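Local coordinates for Sts-2 protein (Mus musculus, PDB 3D4I), which carries an acid-dependent phosphatase activity in its 2H-phosphatase domain, the part modelled here, and probably interferes with CBL-mediated down-regulation of receptor tyrosine kinases, at residues V92-A97 and L117-E122. Sequence-based numbering, arbitrary orientation.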
loop_
_atom_site.group_PDB
_atom_site.type_symbol
_atom_site.label_atom_id
_atom_site.label_comp_id
_atom_site.label_asym_id
_atom_site.label_seq_id
_atom_site.Cartn_x
_atom_site.Cartn_y
_atom_site.Cartn_z
ATOM N N VAL A 92 16.290 -4.635 -16.920
ATOM C CA VAL A 92 15.352 -3.577 -16.605
ATOM C C VAL A 92 15.825 -2.220 -17.065
ATOM O O VAL A 92 16.979 -1.806 -16.842
ATOM C CB VAL A 92 14.714 -3.618 -15.147
ATOM C CG1 VAL A 92 15.105 -4.832 -14.320
ATOM C CG2 VAL A 92 14.794 -2.297 -14.383
ATOM N N PHE A 93 14.918 -1.587 -17.793
ATOM C CA PHE A 93 15.084 -0.253 -18.286
ATOM C C PHE A 93 14.070 0.615 -17.555
ATOM O O PHE A 93 12.952 0.153 -17.255
ATOM C CB PHE A 93 14.843 -0.224 -19.792
ATOM C CG PHE A 93 15.815 -1.060 -20.575
ATOM C CD1 PHE A 93 15.647 -2.441 -20.659
ATOM C CD2 PHE A 93 16.909 -0.476 -21.218
ATOM C CE1 PHE A 93 16.565 -3.241 -21.370
ATOM C CE2 PHE A 93 17.816 -1.264 -21.949
ATOM C CZ PHE A 93 17.640 -2.644 -22.019
ATOM N N ALA A 94 14.459 1.847 -17.235
ATOM C CA ALA A 94 13.533 2.778 -16.593
ATOM C C ALA A 94 13.636 4.152 -17.225
ATOM O O ALA A 94 14.724 4.594 -17.603
ATOM C CB ALA A 94 13.840 2.884 -15.078
ATOM N N SER A 95 12.507 4.835 -17.304
ATOM C CA SER A 95 12.467 6.265 -17.527
ATOM C C SER A 95 13.304 7.019 -16.479
ATOM O O SER A 95 13.352 6.618 -15.311
ATOM C CB SER A 95 11.012 6.725 -17.478
ATOM O OG SER A 95 10.923 8.109 -17.218
ATOM N N PRO A 96 13.987 8.105 -16.892
ATOM C CA PRO A 96 14.821 8.881 -15.945
ATOM C C PRO A 96 14.046 9.589 -14.789
ATOM O O PRO A 96 14.677 10.064 -13.817
ATOM C CB PRO A 96 15.517 9.909 -16.858
ATOM C CG PRO A 96 14.558 10.093 -18.028
ATOM C CD PRO A 96 14.038 8.666 -18.256
ATOM N N ALA A 97 12.716 9.663 -14.889
ATOM C CA ALA A 97 11.880 10.213 -13.815
ATOM C C ALA A 97 12.107 9.457 -12.507
ATOM O O ALA A 97 12.201 8.219 -12.489
ATOM C CB ALA A 97 10.405 10.205 -14.200
ATOM N N LEU A 117 21.086 -7.198 -11.309
ATOM C CA LEU A 117 20.747 -6.404 -12.487
ATOM C C LEU A 117 20.883 -4.918 -12.220
ATOM O O LEU A 117 20.372 -4.423 -11.215
ATOM C CB LEU A 117 19.318 -6.712 -12.942
ATOM C CG LEU A 117 18.983 -8.178 -13.197
ATOM C CD1 LEU A 117 17.509 -8.355 -13.583
ATOM C CD2 LEU A 117 19.897 -8.732 -14.296
ATOM N N LYS A 118 21.546 -4.213 -13.130
ATOM C CA LYS A 118 21.602 -2.765 -13.078
ATOM C C LYS A 118 20.446 -2.154 -13.845
ATOM O O LYS A 118 20.078 -2.630 -14.931
ATOM C CB LYS A 118 22.914 -2.223 -13.673
ATOM C CG LYS A 118 24.177 -2.872 -13.155
ATOM C CD LYS A 118 25.403 -2.044 -13.524
ATOM C CE LYS A 118 26.659 -2.879 -13.395
ATOM N NZ LYS A 118 26.836 -3.406 -12.004
ATOM N N ILE A 119 19.910 -1.069 -13.301
ATOM C CA ILE A 119 18.832 -0.342 -13.948
ATOM C C ILE A 119 19.417 0.467 -15.075
ATOM O O ILE A 119 20.310 1.290 -14.854
ATOM C CB ILE A 119 18.082 0.583 -12.962
ATOM C CG1 ILE A 119 17.398 -0.241 -11.851
ATOM C CG2 ILE A 119 17.078 1.485 -13.716
ATOM C CD1 ILE A 119 17.064 0.576 -10.584
ATOM N N ARG A 120 18.909 0.232 -16.284
ATOM C CA ARG A 120 19.336 0.984 -17.449
ATOM C C ARG A 120 18.421 2.171 -17.651
ATOM O O ARG A 120 17.258 2.004 -18.024
ATOM C CB ARG A 120 19.332 0.085 -18.678
ATOM C CG ARG A 120 20.528 -0.843 -18.671
ATOM C CD ARG A 120 20.223 -2.169 -19.309
ATOM N NE ARG A 120 21.451 -2.941 -19.480
ATOM C CZ ARG A 120 21.517 -4.121 -20.079
ATOM N NH1 ARG A 120 20.420 -4.688 -20.554
ATOM N NH2 ARG A 120 22.689 -4.731 -20.201
ATOM N N VAL A 121 18.948 3.366 -17.401
ATOM C CA VAL A 121 18.112 4.557 -17.518
ATOM C C VAL A 121 18.043 4.974 -18.981
ATOM O O VAL A 121 19.074 5.259 -19.624
ATOM C CB VAL A 121 18.573 5.712 -16.592
ATOM C CG1 VAL A 121 17.675 6.957 -16.775
ATOM C CG2 VAL A 121 18.554 5.276 -15.143
ATOM N N GLU A 122 16.821 4.971 -19.499
ATOM C CA GLU A 122 16.555 5.256 -20.901
ATOM C C GLU A 122 15.621 6.451 -21.037
ATOM O O GLU A 122 14.406 6.306 -20.942
ATOM C CB GLU A 122 15.953 4.025 -21.609
ATOM C CG GLU A 122 15.642 4.237 -23.127
ATOM C CD GLU A 122 16.839 4.796 -23.909
ATOM O OE1 GLU A 122 17.833 4.070 -24.021
ATOM O OE2 GLU A 122 16.782 5.954 -24.406
HETATM O O HOH W 1 19.373 -4.392 -16.728
#
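Arg-120 O is gripped twice by the neighbouring strand: Ala-94 N donates a hydrogen bond to it at 2.9 Å, and Phe-93 CA brings a CA-H...O contact of 3.1 Å to the same oxygen. Ala-94 O likewise takes a 2.9 Å bond from Glu-122 N, with the CA-H of Val-121 as a second, longer contact. Arg-120 N closes the pattern on Val-92 O, also at 2.9 Å. Beyond that, a water takes over, accepting from Val-92 N and donating to Lys-118 O at 2.6 Å. These are the parallel strands of a beta-alpha-beta unit in the histidine phosphatase fold, joined through helix 98-111, with 119-121 at the sheet's edge within this chain. On the face with Phe-93, Arg-120 CD lies over the ring, 4.0 Å from its centroid and offset toward the rim. Arg-120 reaches there with CG anti to its carbonyl carbon (chi1 -76°) and a bend at chi2, its guanidinium oblique to the ring. With an alanine in place of Phe-93, the Arg-120 methylenes would probably lose the surface they lie on and be freer to turn. On the other face Ala-94 CB meets Ile-119 CG2 at 3.8 Å. Beyond the strand end Val-121 CG1 touches Pro-96 CA at 3.5 Å, Ser-95 OG hydrogen-bonds His-202 NE2, and Glu-122 OE1 is held by Tyr-157 OH and Ala-160 N.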